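Local coordinates for tailspike protein (PDB 6E1R), which probably binds and hydrolyses capsular polysaccharide on the Acinetobacter host surface, working as a trimeric tailspike of the phage, at residues R109-D114 with L129-D134; Q139-I144 with K168-A173; S163-K168 with T194-V199; G188-S193 with I213-Q218. All coordinates share one frame; numbering follows the deposited sequence.

Contact 1 (R109-D114 with L129-D134); sequences RKLVVD and LRIEGD
L111 pairs with I131 across two parallel strands, 111-113 and 129-133, whose axes come within 4.6 Å of each other and run 28° apart. The backbone register rests on three hydrogen bonds: L111 N to R130 O (2.7 Å), E132 N to L111 O (2.8 Å) and V113 N to E132 O (2.9 Å). Ahead of the first bond, a water bridges R109 O and R130 N.

Apolar contacts occupy the face that carries L111, V113 and I131. The L111 and I131 side chains lie side by side and point the same way, and V113 CG2 comes 3.6 Å from I131 CD1. L111 also packs on A100 and A104 of helix 94-106.

Charged groups gather on the other face. K110 CD sits over one face of the R130 guanidinium, displaced toward its rim and 3.7 Å from NH2. R130 offers its edge, in plane, to E132 OE2 through weak bonds from NE and NH2, while K110 NZ makes a weak salt bridge of 3.4 Å to E132 OE1. E132 thus lies between two cations, and its OE2 also pairs with K168 of the second subunit. R130 NH1 donates to G133 O of that same subunit.

Parallel strands with an apolar inner face and a polar face turned to a neighbouring chain are characteristic of the trimeric parallel beta-helix of phage tailspikes.

Contact 2 (Q139-I144 with K168-A173); sequences QFSRSI and KLMFKA
S143 and M170, with CA atoms 4.2 Å apart, lie at the middle of a parallel pairing in which strands 142-144 and 169-173 are inclined by 35°. The donors alternate between the two strands: M170 N to R142 O (2.8 Å), I144 N to M170 O (2.7 Å) and K172 N to I144 O (3.0 Å). M170 N and K172 N both approach their carbonyls tilted from the plane, while I144 N lies nearly in line with the C=O of M170.

The most extensive side-chain contact comes from M170, a selenomethionine. Its CG is anti to the backbone N (chi1 -173°) and the chain stays extended beyond, which carries SE past the strand pairing to the carbonyl of Q139, 3.2 Å from its O. Nearer the backbone, M170 CB meets S141 OG at 3.3 Å and S143 CB at 3.9 Å. The S141 hydroxyl is itself hydrogen-bonded to V138 O.

These strands are neighbouring rungs on one face of what the topology indicates is a parallel beta-helix; the same face continues through V199, whose backbone bonds to L169 and F171.

On the side opposite M170, the L169 and R142 side chains cross, with L169 CD2 4.0 Å from R142 CG. I144 and F171 point to this side too, and both pack on I152 of strand 151-155. R142 bends at its second and third torsions, which leads the guanidinium away from L169 to salt bridges with D134 and D116. K168 likewise turns its end away, toward the third subunit.

Contact 3 (S163-K168 with T194-V199); sequences SSYFGK and TFDHCV
F166 and F195 make the tightly packed part of this contact. They form a parallel bridge with side chains on one face, and near-equal first torsions (-63° and -64°) keep the rings similarly turned. The ring planes are only 6° from parallel, yet a centroid separation of 5.2 Å shows them slid so far that they barely overlap; F166 CD1 and F195 CE2 are in contact at 3.8 Å. F195 stacks on F217, while F166 meets F182 edge to face. C198 places SG 4.0 Å from F166 CB, next to this apolar row. The backbone is equally regular, with F166 N bonded to T194 O (2.8 Å), D196 N to F166 O (2.9 Å) and K168 N to D196 O (2.7 Å).

The other face is polar and looser. Y165 CD2 still touches T194 CB at 3.7 Å, but beyond it the partly exposed K168 side chain runs alongside D196 and H197 without a salt bridge to D196, K168 NZ and D196 OD2 being 5.0 Å apart. Neighbouring subunits supply partners here: K168 makes a cation-pi contact with Y165 of the third subunit, while T194 OG1 is bonded to D216 of its own chain and to H197 of the second subunit.

K168 and H197 both have positive phi where their strands end, and successive coils turn alike. Repeated corners and an internal row of phenylalanines from successive coils are hallmarks of a parallel beta-helix.

Contact 4 (G188-S193 with I213-Q218); sequences GYLSQS and ILCDFQ
I213, which buries the most surface here, meets Y189 where successive coils of the parallel beta-helix join, strand 189-196 running beside the end of strand 208-213 and the start of strand 215-218. I213 CG2 stands over one face of the Y189 ring, 3.5 Å from the centroid and 15° off the ring normal, a CH-pi contact. CG1 anti to the backbone N (chi1 -175°) and an extended second torsion carry CD1 to the hydroxyl end of the ring, 3.4 Å from Y189 OH. That hydroxyl is bonded to E247 O, which holds it at that end. The main chain of I213 is gripped at both polar atoms: its N donates to L190 O at 3.2 Å from above the carbonyl plane, and its O accepts from Q192 N at 3.1 Å.

L214 follows at a corner; it and Q192 both have positive phi, and their side chains lie side by side, L214 CD1 3.8 Å from Q192 CG. Packing continues into the trimer, since L214 touches R259 of the second subunit and its carbonyl accepts a bond from K219 of that chain.

S193 buries about as much as L214. Its hydroxyl is bonded to S164 OG on the preceding coil, its CB lies 3.7 Å from C215 SG, and its carbonyl O takes a weak 3.4 Å hydrogen bond from D216 N.

How the contacts relate
All four contacts lie in the beta-helical part of this chain, itself one piece of the longer tailspike. From the N terminus, contact 1 stands in series with the others, closing a loop of 14 residues. Contact 2 encloses 23 residues, but before it closes contact 3 has begun; their segments alternate and share K168, at the corner between strands 164-167 and 169-173. Contact 3 in turn crosses contact 4, both using strand 189-196. Contacts 1, 3 and 4 follow one face of the beta-helix, joined by G133 N to G167 O, S163 N to S191 O and H197 N to Q218 O. Contact 2 lies on the adjoining face, where L169 CD2 packs against G133 CA of contact 1.

Contact 1 (R109-D114 with L129-D134)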
loop_
_atom_site.group_PDB
_atom_site.type_symbol
_atom_site.label_atom_id
_atom_site.label_comp_id
_atom_site.label_asym_id
_atom_site.label_seq_id
_atom_site.Cartn_x
_atom_site.Cartn_y
_atom_site.Cartn_z
ATOM N N ARG A 109 -12.829 32.149 6.632
ATOM C CA ARG A 109 -13.474 31.772 5.384
ATOM C C ARG A 109 -12.416 31.599 4.307
ATOM O O ARG A 109 -11.316 32.150 4.396
ATOM C CB ARG A 109 -14.521 32.810 4.960
ATOM C CG ARG A 109 -13.955 34.185 4.647
ATOM C CD ARG A 109 -15.072 35.189 4.404
ATOM N NE ARG A 109 -15.963 34.771 3.326
ATOM C CZ ARG A 109 -17.175 35.278 3.119
ATOM N NH1 ARG A 109 -17.645 36.221 3.923
ATOM N NH2 ARG A 109 -17.917 34.838 2.113
ATOM N N LYS A 110 -12.762 30.819 3.286
ATOM C CA LYS A 110 -11.801 30.485 2.248
ATOM C C LYS A 110 -11.502 31.695 1.369
ATOM O O LYS A 110 -12.323 32.603 1.213
ATOM C CB LYS A 110 -12.309 29.329 1.385
ATOM C CG LYS A 110 -13.456 29.673 0.452
ATOM C CD LYS A 110 -13.843 28.455 -0.373
ATOM C CE LYS A 110 -14.836 28.801 -1.467
ATOM N NZ LYS A 110 -15.123 27.620 -2.328
ATOM N N LEU A 111 -10.302 31.699 0.799
ATOM C CA LEU A 111 -9.858 32.735 -0.119
ATOM C C LEU A 111 -9.748 32.154 -1.522
ATOM O O LEU A 111 -9.298 31.018 -1.698
ATOM C CB LEU A 111 -8.511 33.314 0.319
ATOM C CG LEU A 111 -7.900 34.392 -0.577
ATOM C CD1 LEU A 111 -8.796 35.618 -0.645
ATOM C CD2 LEU A 111 -6.508 34.756 -0.089
ATOM N N VAL A 112 -10.168 32.930 -2.516
ATOM C CA VAL A 112 -10.187 32.490 -3.905
ATOM C C VAL A 112 -9.361 33.465 -4.729
ATOM O O VAL A 112 -9.579 34.681 -4.665
ATOM C CB VAL A 112 -11.623 32.397 -4.453
ATOM C CG1 VAL A 112 -11.604 32.112 -5.946
ATOM C CG2 VAL A 112 -12.405 31.326 -3.709
ATOM N N VAL A 113 -8.425 32.933 -5.506
ATOM C CA VAL A 113 -7.607 33.724 -6.415
ATOM C C VAL A 113 -8.266 33.645 -7.785
ATOM O O VAL A 113 -8.287 32.584 -8.417
ATOM C CB VAL A 113 -6.157 33.224 -6.457
ATOM C CG1 VAL A 113 -5.279 34.207 -7.215
ATOM C CG2 VAL A 113 -5.632 33.007 -5.049
ATOM N N ASP A 114 -8.806 34.770 -8.249
ATOM C CA ASP A 114 -9.601 34.804 -9.468
ATOM C C ASP A 114 -8.821 35.267 -10.692
ATOM O O ASP A 114 -9.343 35.171 -11.808
ATOM C CB ASP A 114 -10.839 35.687 -9.261
ATOM C CG ASP A 114 -10.512 36.998 -8.580
ATOM O OD1 ASP A 114 -9.464 37.072 -7.903
ATOM O OD2 ASP A 114 -11.314 37.948 -8.705
ATOM N N LEU A 129 -5.215 29.167 6.901
ATOM C CA LEU A 129 -5.488 29.743 5.591
ATOM C C LEU A 129 -5.956 28.663 4.624
ATOM O O LEU A 129 -5.255 27.670 4.404
ATOM C CB LEU A 129 -4.247 30.432 5.033
ATOM C CG LEU A 129 -4.404 30.822 3.556
ATOM C CD1 LEU A 129 -5.444 31.924 3.379
ATOM C CD2 LEU A 129 -3.074 31.212 2.926
ATOM N N ARG A 130 -7.134 28.860 4.042
ATOM C CA ARG A 130 -7.623 28.025 2.950
ATOM C C ARG A 130 -7.736 28.905 1.712
ATOM O O ARG A 130 -8.600 29.786 1.648
ATOM C CB ARG A 130 -8.962 27.381 3.303
ATOM C CG ARG A 130 -9.608 26.625 2.157
ATOM C CD ARG A 130 -10.969 26.089 2.560
ATOM N NE ARG A 130 -11.724 25.593 1.414
ATOM C CZ ARG A 130 -13.015 25.282 1.454
ATOM N NH1 ARG A 130 -13.694 25.409 2.586
ATOM N NH2 ARG A 130 -13.627 24.837 0.365
ATOM N N ILE A 131 -6.864 28.669 0.736
ATOM C CA ILE A 131 -6.794 29.476 -0.475
ATOM C C ILE A 131 -6.880 28.546 -1.677
ATOM O O ILE A 131 -6.192 27.520 -1.725
ATOM C CB ILE A 131 -5.509 30.328 -0.514
ATOM C CG1 ILE A 131 -5.382 31.072 -1.844
ATOM C CG2 ILE A 131 -4.276 29.474 -0.235
ATOM C CD1 ILE A 131 -4.186 31.996 -1.900
ATOM N N GLU A 132 -7.738 28.892 -2.635
ATOM C CA GLU A 132 -7.997 28.057 -3.798
ATOM C C GLU A 132 -7.916 28.898 -5.067
ATOM O O GLU A 132 -7.934 30.132 -5.028
ATOM C CB GLU A 132 -9.368 27.372 -3.697
ATOM C CG GLU A 132 -9.552 26.533 -2.441
ATOM C CD GLU A 132 -10.936 25.918 -2.343
ATOM O OE1 GLU A 132 -11.904 26.552 -2.813
ATOM O OE2 GLU A 132 -11.058 24.805 -1.789
ATOM N N GLY A 133 -7.824 28.211 -6.199
ATOM C CA GLY A 133 -7.785 28.869 -7.490
ATOM C C GLY A 133 -8.817 28.283 -8.431
ATOM O O GLY A 133 -9.110 27.089 -8.400
ATOM N N ASP A 134 -9.370 29.153 -9.279
ATOM C CA ASP A 134 -10.415 28.767 -10.222
ATOM C C ASP A 134 -9.907 28.682 -11.658
ATOM O O ASP A 134 -10.704 28.763 -12.598
ATOM C CB ASP A 134 -11.593 29.739 -10.141
ATOM C CG ASP A 134 -11.170 31.193 -10.283
ATOM O OD1 ASP A 134 -10.009 31.449 -10.669
ATOM O OD2 ASP A 134 -12.008 32.082 -10.019
HETATM O O HOH W 1 -9.061 30.975 5.642
#

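Contact 2 (Q139-I144 with K168-A173)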
loop_
_atom_site.group_PDB
_atom_site.type_symbol
_atom_site.label_atom_id
_atom_site.label_comp_id
_atom_site.label_asym_id
_atom_site.label_seq_id
_atom_site.Cartn_x
_atom_site.Cartn_y
_atom_site.Cartn_z
ATOM N N GLN A 139 -1.228 22.950 -16.046
ATOM C CA GLN A 139 -0.335 24.067 -16.346
ATOM C C GLN A 139 -1.073 25.379 -16.571
ATOM O O GLN A 139 -0.448 26.442 -16.488
ATOM C CB GLN A 139 0.538 23.757 -17.566
ATOM C CG GLN A 139 -0.195 23.745 -18.896
ATOM C CD GLN A 139 -0.757 22.384 -19.243
ATOM O OE1 GLN A 139 -1.121 21.606 -18.362
ATOM N NE2 GLN A 139 -0.823 22.086 -20.535
ATOM N N PHE A 140 -2.374 25.342 -16.854
ATOM C CA PHE A 140 -3.168 26.558 -16.971
ATOM C C PHE A 140 -3.986 26.841 -15.717
ATOM O O PHE A 140 -4.990 27.557 -15.789
ATOM C CB PHE A 140 -4.083 26.488 -18.195
ATOM C CG PHE A 140 -3.377 26.739 -19.497
ATOM C CD1 PHE A 140 -4.018 26.512 -20.703
ATOM C CD2 PHE A 140 -2.074 27.208 -19.516
ATOM C CE1 PHE A 140 -3.372 26.742 -21.902
ATOM C CE2 PHE A 140 -1.423 27.442 -20.713
ATOM C CZ PHE A 140 -2.073 27.208 -21.907
ATOM N N SER A 141 -3.577 26.299 -14.572
ATOM C CA SER A 141 -4.263 26.592 -13.326
ATOM C C SER A 141 -3.964 28.025 -12.884
ATOM O O SER A 141 -3.068 28.695 -13.406
ATOM C CB SER A 141 -3.854 25.594 -12.243
ATOM O OG SER A 141 -2.455 25.624 -12.021
ATOM N N ARG A 142 -4.737 28.493 -11.908
ATOM C CA ARG A 142 -4.522 29.816 -11.334
ATOM C C ARG A 142 -3.121 29.907 -10.741
ATOM O O ARG A 142 -2.766 29.133 -9.847
ATOM C CB ARG A 142 -5.581 30.096 -10.270
ATOM C CG ARG A 142 -5.458 31.448 -9.600
ATOM C CD ARG A 142 -5.777 32.585 -10.560
ATOM N NE ARG A 142 -7.106 32.463 -11.157
ATOM C CZ ARG A 142 -7.330 32.320 -12.460
ATOM N NH1 ARG A 142 -6.313 32.292 -13.312
ATOM N NH2 ARG A 142 -8.570 32.215 -12.915
ATOM N N SER A 143 -2.326 30.850 -11.241
ATOM C CA SER A 143 -0.905 30.913 -10.935
ATOM C C SER A 143 -0.570 32.131 -10.083
ATOM O O SER A 143 -1.254 33.156 -10.129
ATOM C CB SER A 143 -0.070 30.945 -12.220
ATOM O OG SER A 143 -0.208 32.186 -12.887
ATOM N N ILE A 144 0.498 31.996 -9.298
ATOM C CA ILE A 144 1.085 33.092 -8.535
ATOM C C ILE A 144 2.569 33.130 -8.875
ATOM O O ILE A 144 3.293 32.164 -8.607
ATOM C CB ILE A 144 0.885 32.926 -7.019
ATOM C CG1 ILE A 144 -0.601 32.839 -6.672
ATOM C CG2 ILE A 144 1.542 34.076 -6.269
ATOM C CD1 ILE A 144 -0.880 32.816 -5.182
ATOM N N LYS A 168 -5.309 23.778 -6.038
ATOM C CA LYS A 168 -5.253 24.069 -7.469
ATOM C C LYS A 168 -4.656 25.453 -7.735
ATOM O O LYS A 168 -5.287 26.341 -8.314
ATOM C CB LYS A 168 -6.645 23.917 -8.090
ATOM C CG LYS A 168 -7.239 22.541 -7.824
ATOM C CD LYS A 168 -8.688 22.428 -8.247
ATOM C CE LYS A 168 -9.216 21.027 -7.971
ATOM N NZ LYS A 168 -10.679 20.912 -8.219
ATOM N N LEU A 169 -3.411 25.618 -7.294
ATOM C CA LEU A 169 -2.647 26.839 -7.496
ATOM C C LEU A 169 -1.300 26.493 -8.112
ATOM O O LEU A 169 -0.713 25.454 -7.799
ATOM C CB LEU A 169 -2.442 27.600 -6.179
ATOM C CG LEU A 169 -3.700 28.187 -5.537
ATOM C CD1 LEU A 169 -3.388 28.763 -4.166
ATOM C CD2 LEU A 169 -4.299 29.252 -6.440
HETATM N N MSE A 170 -0.819 27.364 -8.991
HETATM C CA MSE A 170 0.477 27.165 -9.626
HETATM C C MSE A 170 1.453 28.240 -9.169
HETATM O O MSE A 170 1.075 29.395 -8.994
HETATM C CB MSE A 170 0.336 27.178 -11.148
HETATM C CG MSE A 170 1.605 26.815 -11.896
HETATM SE SE MSE A 170 1.271 26.525 -13.793
HETATM C CE MSE A 170 3.068 25.998 -14.346
ATOM N N PHE A 171 2.710 27.861 -8.967
ATOM C CA PHE A 171 3.733 28.773 -8.476
ATOM C C PHE A 171 4.824 28.904 -9.527
ATOM O O PHE A 171 5.408 27.899 -9.948
ATOM C CB PHE A 171 4.306 28.278 -7.147
ATOM C CG PHE A 171 3.267 28.070 -6.084
ATOM C CD1 PHE A 171 2.865 29.121 -5.276
ATOM C CD2 PHE A 171 2.680 26.830 -5.902
ATOM C CE1 PHE A 171 1.905 28.935 -4.299
ATOM C CE2 PHE A 171 1.718 26.637 -4.928
ATOM C CZ PHE A 171 1.331 27.692 -4.125
ATOM N N LYS A 172 5.096 30.138 -9.945
ATOM C CA LYS A 172 6.095 30.425 -10.965
ATOM C C LYS A 172 7.075 31.463 -10.434
ATOM O O LYS A 172 6.923 31.993 -9.329
ATOM C CB LYS A 172 5.446 30.921 -12.264
ATOM C CG LYS A 172 4.428 29.974 -12.872
ATOM C CD LYS A 172 3.868 30.548 -14.163
ATOM C CE LYS A 172 2.895 29.589 -14.825
ATOM N NZ LYS A 172 2.323 30.147 -16.083
ATOM N N ALA A 173 8.090 31.752 -11.244
ATOM C CA ALA A 173 9.072 32.784 -10.949
ATOM C C ALA A 173 9.332 33.580 -12.219
ATOM O O ALA A 173 9.484 33.003 -13.299
ATOM C CB ALA A 173 10.380 32.187 -10.418
#

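Contact 3 (S163-K168 with T194-V199)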
loop_
_atom_site.group_PDB
_atom_site.type_symbol
_atom_site.label_atom_id
_atom_site.label_comp_id
_atom_site.label_asym_id
_atom_site.label_seq_id
_atom_site.Cartn_x
_atom_site.Cartn_y
_atom_site.Cartn_z
ATOM N N SER A 163 -1.861 24.380 10.079
ATOM C CA SER A 163 -3.180 24.245 9.469
ATOM C C SER A 163 -3.319 25.182 8.276
ATOM O O SER A 163 -3.325 26.406 8.434
ATOM C CB SER A 163 -4.295 24.498 10.490
ATOM O OG SER A 163 -4.223 23.573 11.560
ATOM N N SER A 164 -3.417 24.612 7.078
ATOM C CA SER A 164 -3.589 25.395 5.863
ATOM C C SER A 164 -4.105 24.473 4.766
ATOM O O SER A 164 -4.102 23.248 4.905
ATOM C CB SER A 164 -2.287 26.085 5.441
ATOM O OG SER A 164 -1.224 25.158 5.335
ATOM N N TYR A 165 -4.553 25.083 3.673
ATOM C CA TYR A 165 -5.051 24.334 2.528
ATOM C C TYR A 165 -4.726 25.110 1.262
ATOM O O TYR A 165 -5.026 26.303 1.170
ATOM C CB TYR A 165 -6.561 24.091 2.636
ATOM C CG TYR A 165 -7.125 23.198 1.551
ATOM C CD1 TYR A 165 -7.536 23.725 0.332
ATOM C CD2 TYR A 165 -7.249 21.828 1.747
ATOM C CE1 TYR A 165 -8.052 22.912 -0.660
ATOM C CE2 TYR A 165 -7.764 21.008 0.761
ATOM C CZ TYR A 165 -8.165 21.555 -0.440
ATOM O OH TYR A 165 -8.677 20.743 -1.425
ATOM N N PHE A 166 -4.113 24.430 0.297
ATOM C CA PHE A 166 -3.742 25.031 -0.981
ATOM C C PHE A 166 -4.351 24.187 -2.090
ATOM O O PHE A 166 -3.898 23.065 -2.341
ATOM C CB PHE A 166 -2.224 25.124 -1.122
ATOM C CG PHE A 166 -1.583 26.007 -0.097
ATOM C CD1 PHE A 166 -1.215 25.501 1.138
ATOM C CD2 PHE A 166 -1.359 27.346 -0.362
ATOM C CE1 PHE A 166 -0.631 26.312 2.088
ATOM C CE2 PHE A 166 -0.776 28.163 0.584
ATOM C CZ PHE A 166 -0.413 27.646 1.811
ATOM N N GLY A 167 -5.369 24.727 -2.753
ATOM C CA GLY A 167 -6.088 23.974 -3.758
ATOM C C GLY A 167 -5.969 24.532 -5.160
ATOM O O GLY A 167 -6.459 25.630 -5.445
ATOM N N LYS A 168 -5.309 23.778 -6.038
ATOM C CA LYS A 168 -5.253 24.069 -7.469
ATOM C C LYS A 168 -4.656 25.453 -7.735
ATOM O O LYS A 168 -5.287 26.341 -8.314
ATOM C CB LYS A 168 -6.645 23.917 -8.090
ATOM C CG LYS A 168 -7.239 22.541 -7.824
ATOM C CD LYS A 168 -8.688 22.428 -8.247
ATOM C CE LYS A 168 -9.216 21.027 -7.971
ATOM N NZ LYS A 168 -10.679 20.912 -8.219
ATOM N N THR A 194 -2.530 20.763 3.060
ATOM C CA THR A 194 -2.908 19.916 1.938
ATOM C C THR A 194 -2.617 20.663 0.647
ATOM O O THR A 194 -2.997 21.829 0.504
ATOM C CB THR A 194 -4.391 19.527 1.996
ATOM O OG1 THR A 194 -4.656 18.810 3.209
ATOM C CG2 THR A 194 -4.762 18.655 0.804
ATOM N N PHE A 195 -1.932 20.001 -0.279
ATOM C CA PHE A 195 -1.630 20.556 -1.595
ATOM C C PHE A 195 -2.401 19.736 -2.624
ATOM O O PHE A 195 -2.001 18.621 -2.971
ATOM C CB PHE A 195 -0.129 20.544 -1.859
ATOM C CG PHE A 195 0.655 21.415 -0.919
ATOM C CD1 PHE A 195 1.094 20.923 0.301
ATOM C CD2 PHE A 195 0.936 22.731 -1.245
ATOM C CE1 PHE A 195 1.811 21.722 1.171
ATOM C CE2 PHE A 195 1.650 23.539 -0.377
ATOM C CZ PHE A 195 2.089 23.034 0.832
ATOM N N ASP A 196 -3.513 20.289 -3.104
ATOM C CA ASP A 196 -4.414 19.599 -4.022
ATOM C C ASP A 196 -4.168 20.111 -5.436
ATOM O O ASP A 196 -4.514 21.253 -5.758
ATOM C CB ASP A 196 -5.868 19.810 -3.605
ATOM C CG ASP A 196 -6.846 19.044 -4.477
ATOM O OD1 ASP A 196 -6.403 18.213 -5.297
ATOM O OD2 ASP A 196 -8.065 19.275 -4.341
ATOM N N HIS A 197 -3.568 19.263 -6.276
ATOM C CA HIS A 197 -3.344 19.565 -7.692
ATOM C C HIS A 197 -2.571 20.867 -7.881
ATOM O O HIS A 197 -2.808 21.619 -8.830
ATOM C CB HIS A 197 -4.663 19.604 -8.469
ATOM C CG HIS A 197 -5.320 18.268 -8.620
ATOM N ND1 HIS A 197 -5.905 17.600 -7.566
ATOM C CD2 HIS A 197 -5.488 17.476 -9.706
ATOM C CE1 HIS A 197 -6.402 16.454 -7.995
ATOM N NE2 HIS A 197 -6.163 16.355 -9.290
ATOM N N CYS A 198 -1.631 21.138 -6.981
ATOM C CA CYS A 198 -0.793 22.319 -7.113
ATOM C C CYS A 198 0.383 22.028 -8.034
ATOM O O CYS A 198 0.988 20.954 -7.977
ATOM C CB CYS A 198 -0.294 22.790 -5.746
ATOM S SG CYS A 198 -1.596 23.427 -4.660
ATOM N N VAL A 199 0.702 22.993 -8.890
ATOM C CA VAL A 199 1.770 22.861 -9.869
ATOM C C VAL A 199 2.916 23.770 -9.456
ATOM O O VAL A 199 2.697 24.908 -9.026
ATOM C CB VAL A 199 1.278 23.201 -11.290
ATOM C CG1 VAL A 199 2.399 23.036 -12.303
ATOM C CG2 VAL A 199 0.085 22.334 -11.658
#

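Contact 4 (G188-S193 with I213-Q218)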
loop_
_atom_site.group_PDB
_atom_site.type_symbol
_atom_site.label_atom_id
_atom_site.label_comp_id
_atom_site.label_asym_id
_atom_site.label_seq_id
_atom_site.Cartn_x
_atom_site.Cartn_y
_atom_site.Cartn_z
ATOM N N GLY A 188 10.475 27.209 10.745
ATOM C CA GLY A 188 9.069 27.181 11.095
ATOM C C GLY A 188 8.337 26.036 10.422
ATOM O O GLY A 188 8.664 25.622 9.309
ATOM N N TYR A 189 7.320 25.527 11.109
ATOM C CA TYR A 189 6.596 24.341 10.667
ATOM C C TYR A 189 5.489 24.725 9.692
ATOM O O TYR A 189 4.597 25.511 10.034
ATOM C CB TYR A 189 6.008 23.597 11.865
ATOM C CG TYR A 189 6.740 22.329 12.241
ATOM C CD1 TYR A 189 7.619 21.716 11.356
ATOM C CD2 TYR A 189 6.543 21.739 13.481
ATOM C CE1 TYR A 189 8.281 20.549 11.703
ATOM C CE2 TYR A 189 7.199 20.579 13.836
ATOM C CZ TYR A 189 8.067 19.988 12.944
ATOM O OH TYR A 189 8.717 18.832 13.302
ATOM N N LEU A 190 5.544 24.170 8.482
ATOM C CA LEU A 190 4.406 24.192 7.563
ATOM C C LEU A 190 3.601 22.938 7.876
ATOM O O LEU A 190 3.765 21.893 7.246
ATOM C CB LEU A 190 4.871 24.235 6.112
ATOM C CG LEU A 190 3.962 24.903 5.071
ATOM C CD1 LEU A 190 4.679 25.022 3.733
ATOM C CD2 LEU A 190 2.647 24.163 4.900
ATOM N N SER A 191 2.725 23.041 8.871
ATOM C CA SER A 191 2.115 21.881 9.505
ATOM C C SER A 191 0.649 21.736 9.123
ATOM O O SER A 191 -0.073 22.730 8.987
ATOM C CB SER A 191 2.244 21.976 11.028
ATOM O OG SER A 191 1.496 20.957 11.668
ATOM N N GLN A 192 0.221 20.484 8.960
ATOM C CA GLN A 192 -1.176 20.114 8.733
ATOM C C GLN A 192 -1.766 20.858 7.535
ATOM O O GLN A 192 -2.787 21.541 7.624
ATOM C CB GLN A 192 -2.008 20.337 9.998
ATOM C CG GLN A 192 -1.616 19.417 11.147
ATOM C CD GLN A 192 -2.518 19.561 12.355
ATOM O OE1 GLN A 192 -3.345 20.469 12.423
ATOM N NE2 GLN A 192 -2.364 18.659 13.319
ATOM N N SER A 193 -1.098 20.704 6.398
ATOM C CA SER A 193 -1.492 21.349 5.155
ATOM C C SER A 193 -1.869 20.299 4.117
ATOM O O SER A 193 -1.577 19.109 4.259
ATOM C CB SER A 193 -0.368 22.241 4.616
ATOM O OG SER A 193 -0.794 22.955 3.467
ATOM N N ILE A 213 5.503 19.201 7.608
ATOM C CA ILE A 213 5.095 18.149 8.533
ATOM C C ILE A 213 3.584 17.981 8.435
ATOM O O ILE A 213 2.839 18.961 8.352
ATOM C CB ILE A 213 5.552 18.444 9.982
ATOM C CG1 ILE A 213 5.213 17.265 10.899
ATOM C CG2 ILE A 213 4.926 19.721 10.503
ATOM C CD1 ILE A 213 5.772 17.394 12.300
ATOM N N LEU A 214 3.145 16.719 8.421
ATOM C CA LEU A 214 1.727 16.368 8.329
ATOM C C LEU A 214 1.071 16.996 7.099
ATOM O O LEU A 214 -0.036 17.532 7.167
ATOM C CB LEU A 214 0.983 16.759 9.608
ATOM C CG LEU A 214 1.176 15.813 10.796
ATOM C CD1 LEU A 214 0.634 16.434 12.073
ATOM C CD2 LEU A 214 0.512 14.471 10.532
ATOM N N CYS A 215 1.761 16.922 5.962
ATOM C CA CYS A 215 1.276 17.470 4.702
ATOM C C CYS A 215 1.061 16.345 3.701
ATOM O O CYS A 215 1.927 15.478 3.542
ATOM C CB CYS A 215 2.258 18.493 4.128
ATOM S SG CYS A 215 2.471 19.970 5.137
ATOM N N ASP A 216 -0.088 16.358 3.034
ATOM C CA ASP A 216 -0.379 15.428 1.955
ATOM C C ASP A 216 -0.420 16.173 0.627
ATOM O O ASP A 216 -0.852 17.327 0.556
ATOM C CB ASP A 216 -1.705 14.695 2.189
ATOM C CG ASP A 216 -2.899 15.623 2.142
ATOM O OD1 ASP A 216 -2.835 16.706 2.759
ATOM O OD2 ASP A 216 -3.901 15.271 1.484
ATOM N N PHE A 217 0.036 15.501 -0.426
ATOM C CA PHE A 217 0.114 16.076 -1.763
ATOM C C PHE A 217 -0.734 15.233 -2.702
ATOM O O PHE A 217 -0.462 14.040 -2.885
ATOM C CB PHE A 217 1.564 16.135 -2.253
ATOM C CG PHE A 217 2.445 17.055 -1.455
ATOM C CD1 PHE A 217 2.893 16.691 -0.195
ATOM C CD2 PHE A 217 2.839 18.277 -1.972
ATOM C CE1 PHE A 217 3.708 17.534 0.537
ATOM C CE2 PHE A 217 3.654 19.124 -1.245
ATOM C CZ PHE A 217 4.089 18.751 0.011
ATOM N N GLN A 218 -1.754 15.845 -3.298
ATOM C CA GLN A 218 -2.710 15.138 -4.146
ATOM C C GLN A 218 -2.480 15.550 -5.596
ATOM O O GLN A 218 -2.927 16.615 -6.030
ATOM C CB GLN A 218 -4.142 15.420 -3.702
ATOM C CG GLN A 218 -4.443 14.956 -2.287
ATOM C CD GLN A 218 -4.376 13.447 -2.139
ATOM O OE1 GLN A 218 -4.472 12.710 -3.121
ATOM N NE2 GLN A 218 -4.205 12.982 -0.908
#